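Local coordinates for aerotolerance-related membrane protein (Bacteroides fragilis, PDB 4JDU) that is of uncharacterised function but binds a calcium ion through a von Willebrand factor type A domain, and is probably linked to aerotolerance, at residues 16-21 with 87-92; 28-33 with 115-120; 177-182 with 187-192. The protein carries 6 engineered substitutions. All blocks are in the same frame, centred on the assembly; numbering follows the deposited sequence. Where two conformers were deposited one is given.

Contacts 1 and 2 meet at one metal site, contact 1 giving the three hydroxyls on the calcium ion and contact 2 a second-shell carboxylate. Their centres lie about 9 Å apart and they share direct bonds: Ser20 OG to Asp117 OD2 at 2.6 Å, and Asp16 OD2 to Thr116 OG1 also at 2.6 Å. The side chain of Asp117 stays about 4 Å from the ion and braces a ligand. Contact 3 is farther along the same sheet, its centre about 13 Å from that of contact 2 and about 16 Å from that of contact 1. Gly118 CA packs 3.7 Å from Cys178 SG; the Cys178 side chain is about 11 Å from the calcium ion.

Contact 1: 16-21 with 87-92; sequences DISNSM and QGTAIG. With CA (calcium ion), chain C.
Gly88 and Ser18 bring the two loops together. A water bridges the backbone N atoms of Gly88 and Asn19, accepting from Gly88 N at 3.2 Å and from Asn19 N at 3.0 Å. Farther in, the Gly88 carbonyl O lies 3.1 Å from Ser18 CB. The backbone angles of Gly88 would jam a side chain against the preceding carbonyl, so glycine suits this bend.

Thr89 comes next and reaches the calcium ion with OG1, at 2.4 Å. Across from it Ser18 OG binds the same ion at 2.3 Å and Ser20 OG at 2.4 Å; two waters complete the five ligands in the model. This is the metal ion-dependent adhesion site (MIDAS) of von Willebrand factor A domains, with the Asp-x-Ser-x-Ser loop running from Asp16 to Ser20. Asp16 works from the second shell. Its OD1 takes Ser18 OG at 2.6 Å, on the syn side of the carboxylate, and Ser18 N at 2.9 Å, closing an Asx turn. Ser18 OG sits between its own backbone N and carbonyl carbon (chi1 68°), where it can serve Asp16 and the metal together. The methyl of Thr89, CG2, comes up to Asp16 OD2, which is itself hydrogen-bonded to Thr116.

Ala90 stands at the N-cap position of helix 91-99, and Ile91 turns its side chain into the core against Phe55 and Val114.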
loop_
_atom_site.group_PDB
_atom_site.type_symbol
_atom_site.label_atom_id
_atom_site.label_comp_id
_atom_site.label_asym_id
_atom_site.label_seq_id
_atom_site.Cartn_x
_atom_site.Cartn_y
_atom_site.Cartn_z
ATOM N N ASP A 16 1.480 3.301 -0.943
ATOM C CA ASP A 16 1.231 4.473 -1.782
ATOM C C ASP A 16 1.498 5.750 -0.975
ATOM O O ASP A 16 0.834 5.993 0.034
ATOM C CB ASP A 16 -0.248 4.426 -2.194
ATOM C CG ASP A 16 -0.591 5.365 -3.329
ATOM O OD1 ASP A 16 0.045 6.428 -3.468
ATOM O OD2 ASP A 16 -1.548 5.039 -4.077
ATOM N N ILE A 17 2.462 6.558 -1.410
ATOM C CA ILE A 17 2.703 7.861 -0.783
ATOM C C ILE A 17 2.480 9.009 -1.769
ATOM O O ILE A 17 2.998 10.124 -1.596
ATOM C CB ILE A 17 4.089 7.945 -0.105
ATOM C CG1 ILE A 17 5.226 7.818 -1.121
ATOM C CG2 ILE A 17 4.201 6.866 0.981
ATOM C CD1 ILE A 17 6.573 8.242 -0.528
ATOM N N SER A 18 1.671 8.733 -2.790
ATOM C CA SER A 18 1.318 9.749 -3.775
ATOM C C SER A 18 0.439 10.812 -3.147
ATOM O O SER A 18 -0.115 10.631 -2.057
ATOM C CB SER A 18 0.634 9.122 -4.995
ATOM O OG SER A 18 -0.652 8.599 -4.686
ATOM N N ASN A 19 0.294 11.925 -3.851
ATOM C CA ASN A 19 -0.382 13.082 -3.289
ATOM C C ASN A 19 -1.832 12.819 -2.871
ATOM O O ASN A 19 -2.301 13.380 -1.891
ATOM C CB ASN A 19 -0.295 14.275 -4.243
ATOM C CG ASN A 19 0.296 15.498 -3.576
ATOM O OD1 ASN A 19 -0.425 16.298 -2.981
ATOM N ND2 ASN A 19 1.614 15.634 -3.643
ATOM N N SER A 20 -2.534 11.949 -3.592
ATOM C CA SER A 20 -3.932 11.683 -3.246
ATOM C C SER A 20 -4.094 11.060 -1.855
ATOM O O SER A 20 -5.169 11.137 -1.255
ATOM C CB SER A 20 -4.611 10.813 -4.303
ATOM O OG SER A 20 -3.955 9.562 -4.409
HETATM N N MSE A 21 -3.035 10.428 -1.351
HETATM C CA MSE A 21 -3.081 9.824 -0.018
HETATM C C MSE A 21 -3.163 10.860 1.100
HETATM O O MSE A 21 -3.415 10.517 2.261
HETATM C CB MSE A 21 -1.892 8.874 0.174
HETATM C CG MSE A 21 -1.913 7.707 -0.821
HETATM SE SE MSE A 21 -3.259 6.375 -0.354
HETATM C CE MSE A 21 -2.346 5.625 1.206
ATOM N N GLN A 87 6.017 12.093 -9.162
ATOM C CA GLN A 87 4.624 12.097 -8.723
ATOM C C GLN A 87 3.794 11.192 -9.628
ATOM O O GLN A 87 4.248 10.795 -10.700
ATOM C CB GLN A 87 4.054 13.518 -8.738
ATOM C CG GLN A 87 4.807 14.512 -7.860
ATOM N N GLY A 88 2.580 10.863 -9.200
ATOM C CA GLY A 88 1.736 9.951 -9.954
ATOM C C GLY A 88 1.405 8.721 -9.136
ATOM O O GLY A 88 1.648 8.696 -7.928
ATOM N N THR A 89 0.861 7.697 -9.793
ATOM C CA THR A 89 0.459 6.471 -9.104
ATOM C C THR A 89 0.724 5.211 -9.936
ATOM O O THR A 89 0.032 4.951 -10.926
ATOM C CB THR A 89 -1.013 6.551 -8.685
ATOM O OG1 THR A 89 -1.173 7.644 -7.768
ATOM C CG2 THR A 89 -1.462 5.250 -8.021
ATOM N N ALA A 90 1.723 4.434 -9.514
ATOM C CA ALA A 90 2.239 3.306 -10.296
ATOM C C ALA A 90 2.220 2.000 -9.502
ATOM O O ALA A 90 3.271 1.482 -9.106
ATOM C CB ALA A 90 3.651 3.607 -10.763
ATOM N N ILE A 91 1.020 1.468 -9.283
ATOM C CA ILE A 91 0.859 0.256 -8.498
ATOM C C ILE A 91 1.586 -0.942 -9.132
ATOM O O ILE A 91 2.200 -1.754 -8.426
ATOM C CB ILE A 91 -0.645 -0.068 -8.286
ATOM C CG1 ILE A 91 -1.341 1.088 -7.554
ATOM C CG2 ILE A 91 -0.804 -1.367 -7.516
ATOM C CD1 ILE A 91 -2.855 0.893 -7.396
ATOM N N GLY A 92 1.529 -1.057 -10.456
ATOM C CA GLY A 92 2.189 -2.158 -11.145
ATOM C C GLY A 92 3.686 -2.150 -10.901
ATOM O O GLY A 92 4.288 -3.185 -10.614
HETATM CA CA CA C . -2.504 8.611 -6.036
HETATM O O HOH W 1 1.845 12.281 -6.390
HETATM O O HOH W 2 -1.834 11.138 -6.444
HETATM O O HOH W 3 -4.245 9.500 -7.540
#

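Contact 2: 28-33 with 115-120; sequences PSRLEK and ITDGEN
Arg30 and Asp117 carry this contact through a salt bridge, NH1 to OD2 at 2.9 Å. The arginine chain is extended from CG to NE, which carries the guanidinium out from the helix to Asp117. OD2 lies at the edge of the guanidinium, close to its plane, yet NH1 comes from above the carboxylate plane, 40° out of it, and the two flat groups stand 86° apart. The bond is bent, with an N-H...O angle of 134°, and Arg30 engages only OD2 of the two carboxylate oxygens.

Further hydrogen bonds hold each partner in place. Asp117 belongs to the metal ion-dependent adhesion site of the von Willebrand factor A domain, but in this model it does not bind the calcium ion directly and reaches it through Ser20, a ligand paired with OD2, while Arg30 probably tempers its negative charge. Asp117 OD1 accepts Glu119 N at 3.1 Å in an Asx turn, and Thr116 OG1 accepts Gly118 N at 2.9 Å in an ST turn. Arg30 NH2 is claimed by a salt bridge to Asp25 and a bond to the Thr171 carbonyl. Ser29 caps the helix, its OG accepting Glu32 N at 3.0 Å.

Arg30 thus ties short helix 30-33 to the loop that leaves strand 109-116, which runs between strands 9-16 and 138-143, with Leu31 joined by a backbone bond to Met21 of the calcium-binding loop.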
loop_
_atom_site.group_PDB
_atom_site.type_symbol
_atom_site.label_atom_id
_atom_site.label_comp_id
_atom_site.label_asym_id
_atom_site.label_seq_id
_atom_site.Cartn_x
_atom_site.Cartn_y
_atom_site.Cartn_z
ATOM N N PRO A 28 -6.726 10.255 10.281
ATOM C CA PRO A 28 -6.694 11.700 10.015
ATOM C C PRO A 28 -6.377 12.022 8.551
ATOM O O PRO A 28 -6.638 13.148 8.113
ATOM C CB PRO A 28 -5.604 12.218 10.964
ATOM C CG PRO A 28 -4.722 11.045 11.226
ATOM C CD PRO A 28 -5.500 9.774 10.943
ATOM N N SER A 29 -5.849 11.048 7.812
ATOM C CA SER A 29 -5.765 11.127 6.358
ATOM C C SER A 29 -5.568 9.713 5.868
ATOM O O SER A 29 -5.352 8.813 6.676
ATOM C CB SER A 29 -4.596 11.995 5.919
ATOM O OG SER A 29 -3.366 11.346 6.220
ATOM N N ARG A 30 -5.649 9.499 4.557
ATOM C CA ARG A 30 -5.431 8.160 4.012
ATOM C C ARG A 30 -4.027 7.678 4.372
ATOM O O ARG A 30 -3.853 6.545 4.833
ATOM C CB ARG A 30 -5.616 8.163 2.494
ATOM C CG ARG A 30 -7.059 8.452 2.077
ATOM C CD ARG A 30 -7.181 8.573 0.582
ATOM N NE ARG A 30 -8.515 9.007 0.180
ATOM C CZ ARG A 30 -8.852 9.255 -1.078
ATOM N NH1 ARG A 30 -7.947 9.095 -2.039
ATOM N NH2 ARG A 30 -10.080 9.661 -1.373
ATOM N N LEU A 31 -3.038 8.549 4.202
ATOM C CA LEU A 31 -1.664 8.177 4.514
ATOM C C LEU A 31 -1.468 7.882 5.996
ATOM O O LEU A 31 -0.808 6.895 6.348
ATOM C CB LEU A 31 -0.692 9.265 4.053
ATOM C CG LEU A 31 0.790 8.946 4.282
ATOM C CD1 LEU A 31 1.201 7.617 3.636
ATOM C CD2 LEU A 31 1.665 10.095 3.770
ATOM N N GLU A 32 -2.020 8.715 6.872
ATOM C CA GLU A 32 -1.827 8.477 8.295
ATOM C C GLU A 32 -2.549 7.223 8.755
ATOM O O GLU A 32 -2.038 6.489 9.605
ATOM C CB GLU A 32 -2.222 9.705 9.113
ATOM C CG GLU A 32 -1.295 10.884 8.871
ATOM C CD GLU A 32 0.169 10.571 9.135
ATOM O OE1 GLU A 32 1.007 10.993 8.312
ATOM O OE2 GLU A 32 0.480 9.939 10.169
ATOM N N LYS A 33 -3.705 6.946 8.160
ATOM C CA LYS A 33 -4.423 5.724 8.492
ATOM C C LYS A 33 -3.588 4.529 8.037
ATOM O O LYS A 33 -3.475 3.527 8.762
ATOM C CB LYS A 33 -5.811 5.721 7.842
ATOM C CG LYS A 33 -6.642 4.492 8.156
ATOM C CD LYS A 33 -7.124 4.505 9.595
ATOM C CE LYS A 33 -8.630 4.501 9.655
ATOM N NZ LYS A 33 -9.147 4.314 11.046
ATOM N N ILE A 115 -0.993 -1.020 -0.112
ATOM C CA ILE A 115 -1.856 -0.103 0.639
ATOM C C ILE A 115 -2.000 1.198 -0.149
ATOM O O ILE A 115 -1.032 1.925 -0.363
ATOM C CB ILE A 115 -1.307 0.149 2.055
ATOM C CG1 ILE A 115 -0.992 -1.199 2.715
ATOM C CG2 ILE A 115 -2.299 0.932 2.888
ATOM C CD1 ILE A 115 -0.475 -1.103 4.121
ATOM N N THR A 116 -3.217 1.476 -0.608
ATOM C CA THR A 116 -3.413 2.485 -1.638
ATOM C C THR A 116 -4.868 2.916 -1.697
ATOM O O THR A 116 -5.739 2.214 -1.195
ATOM C CB THR A 116 -2.993 1.914 -3.030
ATOM O OG1 THR A 116 -3.119 2.918 -4.041
ATOM C CG2 THR A 116 -3.854 0.690 -3.418
ATOM N N ASP A 117 -5.132 4.060 -2.321
ATOM C CA ASP A 117 -6.508 4.451 -2.617
ATOM C C ASP A 117 -6.910 3.924 -3.997
ATOM O O ASP A 117 -8.043 4.129 -4.455
ATOM C CB ASP A 117 -6.694 5.966 -2.499
ATOM C CG ASP A 117 -5.698 6.756 -3.329
ATOM O OD1 ASP A 117 -5.219 6.234 -4.364
ATOM O OD2 ASP A 117 -5.410 7.909 -2.950
ATOM N N GLY A 118 -5.969 3.259 -4.655
ATOM C CA GLY A 118 -6.257 2.558 -5.893
ATOM C C GLY A 118 -6.474 3.470 -7.077
ATOM O O GLY A 118 -6.783 2.996 -8.176
ATOM N N GLU A 119 -6.332 4.775 -6.871
ATOM C CA GLU A 119 -6.412 5.721 -7.975
ATOM C C GLU A 119 -5.221 5.527 -8.890
ATOM O O GLU A 119 -4.379 6.419 -9.017
ATOM C CB GLU A 119 -6.404 7.155 -7.462
ATOM C CG GLU A 119 -7.739 7.628 -6.965
ATOM C CD GLU A 119 -7.986 9.087 -7.281
ATOM O OE1 GLU A 119 -9.169 9.472 -7.404
ATOM O OE2 GLU A 119 -7.000 9.849 -7.397
ATOM N N ASN A 120 -5.147 4.350 -9.507
ATOM C CA ASN A 120 -4.057 4.018 -10.406
ATOM C C ASN A 120 -4.161 4.873 -11.653
ATOM O O ASN A 120 -5.259 5.158 -12.134
ATOM C CB ASN A 120 -4.104 2.534 -10.777
ATOM C CG ASN A 120 -2.824 2.056 -11.442
ATOM O OD1 ASN A 120 -1.751 2.619 -11.224
ATOM N ND2 ASN A 120 -2.931 1.007 -12.253
#

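Contact 3: 177-182 with 187-192; sequences MCQEIA and GIYIRV
Helix 177-182 and strand 189-191 run nearly antiparallel (153°), their axes approaching to 8.3 Å, and the turn between them is closed by Gly187 N donating to Ala182 O at 2.8 Å.

The Ala182 methyl, CB, lies 3.4 Å from Ile188 O and also meets Tyr189 CB at 3.9 Å. Tyr189 does most of the work. Its CG lies anti to the backbone N (chi1 166°), which swings the ring back along the helix so that it touches the residues one turn earlier. Cys178 CB approaches CE1 at 3.3 Å, while Gln179 CG comes against CD2 at 3.4 Å; both methylenes meet the ring obliquely. The sulfur is less intimate, with Cys178 SG 5.3 Å from the centroid of the Tyr189 ring in an oblique sulfur-aromatic contact. Gln179, extended beyond CG, passes the tyrosine at a slant, its amide turned 86° from the ring plane. Gln179 N lies over one face of the ring toward its rim, and Arg191 N lies likewise over the other.

The phenol OH bonds to Glu175 OE2, the same oxygen that makes a salt bridge with Arg191 NE. Helix 175-184 lies in the connection between parallel neighbours 138-143 and 189-191, the latter the edge strand of the central sheet in this alpha/beta domain; Cys178 and Ile181 lean on Val141 of strand 138-143, and Ile190 faces helix 195-206.

Across the two segments, one backbone bond fixes the turn and the rest is mainly van der Waals contact, with an oblique sulfur-aromatic approach, while the bond to Glu175 probably steadies the ring's tilt.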
loop_
_atom_site.group_PDB
_atom_site.type_symbol
_atom_site.label_atom_id
_atom_site.label_comp_id
_atom_site.label_asym_id
_atom_site.label_seq_id
_atom_site.Cartn_x
_atom_site.Cartn_y
_atom_site.Cartn_z
HETATM N N MSE A 177 -10.904 -1.399 -8.937
HETATM C CA MSE A 177 -9.512 -1.650 -9.309
HETATM C C MSE A 177 -8.793 -2.437 -8.220
HETATM O O MSE A 177 -8.102 -3.411 -8.513
HETATM C CB MSE A 177 -8.780 -0.330 -9.601
HETATM C CG MSE A 177 -7.256 -0.437 -9.772
HETATM SE SE MSE A 177 -6.626 -1.619 -11.200
HETATM C CE MSE A 177 -7.589 -0.890 -12.739
ATOM N N CYS A 178 -8.956 -2.033 -6.966
ATOM C CA CYS A 178 -8.285 -2.729 -5.874
ATOM C C CYS A 178 -8.761 -4.177 -5.782
ATOM O O CYS A 178 -7.966 -5.089 -5.541
ATOM C CB CYS A 178 -8.553 -2.032 -4.541
ATOM S SG CYS A 178 -7.822 -0.387 -4.293
ATOM N N GLN A 179 -10.058 -4.392 -5.965
ATOM C CA GLN A 179 -10.610 -5.736 -5.884
ATOM C C GLN A 179 -10.070 -6.626 -6.998
ATOM O O GLN A 179 -9.790 -7.811 -6.778
ATOM C CB GLN A 179 -12.138 -5.691 -5.911
ATOM C CG GLN A 179 -12.748 -5.082 -4.639
ATOM C CD GLN A 179 -14.232 -4.798 -4.779
ATOM O OE1 GLN A 179 -14.725 -4.550 -5.878
ATOM N NE2 GLN A 179 -14.949 -4.822 -3.662
ATOM N N GLU A 180 -9.899 -6.065 -8.190
ATOM C CA GLU A 180 -9.431 -6.877 -9.304
ATOM C C GLU A 180 -7.962 -7.255 -9.091
ATOM O O GLU A 180 -7.544 -8.376 -9.397
ATOM C CB GLU A 180 -9.634 -6.152 -10.635
ATOM C CG GLU A 180 -9.427 -7.052 -11.846
ATOM C CD GLU A 180 -9.475 -6.298 -13.159
ATOM O OE1 GLU A 180 -9.581 -5.053 -13.127
ATOM O OE2 GLU A 180 -9.391 -6.958 -14.219
ATOM N N ILE A 181 -7.187 -6.321 -8.562
ATOM C CA ILE A 181 -5.775 -6.585 -8.265
ATOM C C ILE A 181 -5.631 -7.721 -7.259
ATOM O O ILE A 181 -4.852 -8.656 -7.480
ATOM C CB ILE A 181 -5.055 -5.321 -7.767
ATOM C CG1 ILE A 181 -4.968 -4.290 -8.900
ATOM C CG2 ILE A 181 -3.655 -5.659 -7.243
ATOM C CD1 ILE A 181 -4.588 -2.887 -8.433
ATOM N N ALA A 182 -6.403 -7.672 -6.180
ATOM C CA ALA A 182 -6.346 -8.728 -5.176
ATOM C C ALA A 182 -6.820 -10.058 -5.743
ATOM O O ALA A 182 -6.231 -11.107 -5.448
ATOM C CB ALA A 182 -7.170 -8.352 -3.951
ATOM N N GLY A 187 -5.168 -12.940 -3.621
ATOM C CA GLY A 187 -5.132 -12.402 -2.279
ATOM C C GLY A 187 -6.482 -11.862 -1.877
ATOM O O GLY A 187 -7.499 -12.123 -2.535
ATOM N N ILE A 188 -6.489 -11.101 -0.791
ATOM C CA ILE A 188 -7.742 -10.506 -0.357
ATOM C C ILE A 188 -7.723 -8.999 -0.510
ATOM O O ILE A 188 -6.657 -8.365 -0.567
ATOM C CB ILE A 188 -8.116 -10.867 1.098
ATOM C CG1 ILE A 188 -7.102 -10.275 2.078
ATOM C CG2 ILE A 188 -8.270 -12.379 1.261
ATOM C CD1 ILE A 188 -7.532 -10.360 3.524
ATOM N N TYR A 189 -8.920 -8.432 -0.647
ATOM C CA TYR A 189 -9.100 -6.983 -0.624
ATOM C C TYR A 189 -9.876 -6.605 0.628
ATOM O O TYR A 189 -10.889 -7.229 0.968
ATOM C CB TYR A 189 -9.855 -6.462 -1.856
ATOM C CG TYR A 189 -10.327 -5.037 -1.670
ATOM C CD1 TYR A 189 -9.429 -3.983 -1.719
ATOM C CD2 TYR A 189 -11.660 -4.748 -1.416
ATOM C CE1 TYR A 189 -9.845 -2.679 -1.523
ATOM C CE2 TYR A 189 -12.085 -3.438 -1.230
ATOM C CZ TYR A 189 -11.169 -2.412 -1.290
ATOM O OH TYR A 189 -11.540 -1.089 -1.110
ATOM N N ILE A 190 -9.398 -5.577 1.318
ATOM C CA ILE A 190 -10.104 -5.034 2.471
ATOM C C ILE A 190 -10.198 -3.532 2.318
ATOM O O ILE A 190 -9.180 -2.867 2.095
ATOM C CB ILE A 190 -9.339 -5.305 3.772
ATOM C CG1 ILE A 190 -9.184 -6.806 4.008
ATOM C CG2 ILE A 190 -10.034 -4.646 4.953
ATOM C CD1 ILE A 190 -8.126 -7.129 5.024
ATOM N N ARG A 191 -11.407 -2.983 2.438
ATOM C CA ARG A 191 -11.553 -1.536 2.541
ATOM C C ARG A 191 -11.288 -1.136 3.987
ATOM O O ARG A 191 -12.015 -1.539 4.902
ATOM C CB ARG A 191 -12.943 -1.046 2.125
ATOM C CG ARG A 191 -13.008 0.481 2.128
ATOM C CD ARG A 191 -14.423 1.027 2.195
ATOM N NE ARG A 191 -15.151 0.846 0.946
ATOM C CZ ARG A 191 -16.350 1.371 0.707
ATOM N NH1 ARG A 191 -16.944 2.115 1.632
ATOM N NH2 ARG A 191 -16.952 1.161 -0.456
ATOM N N VAL A 192 -10.234 -0.363 4.193
ATOM C CA VAL A 192 -9.795 -0.055 5.546
ATOM C C VAL A 192 -10.722 0.925 6.239
ATOM O O VAL A 192 -10.944 2.032 5.749
ATOM C CB VAL A 192 -8.380 0.527 5.551
ATOM C CG1 VAL A 192 -7.953 0.817 6.983
ATOM C CG2 VAL A 192 -7.416 -0.442 4.887
#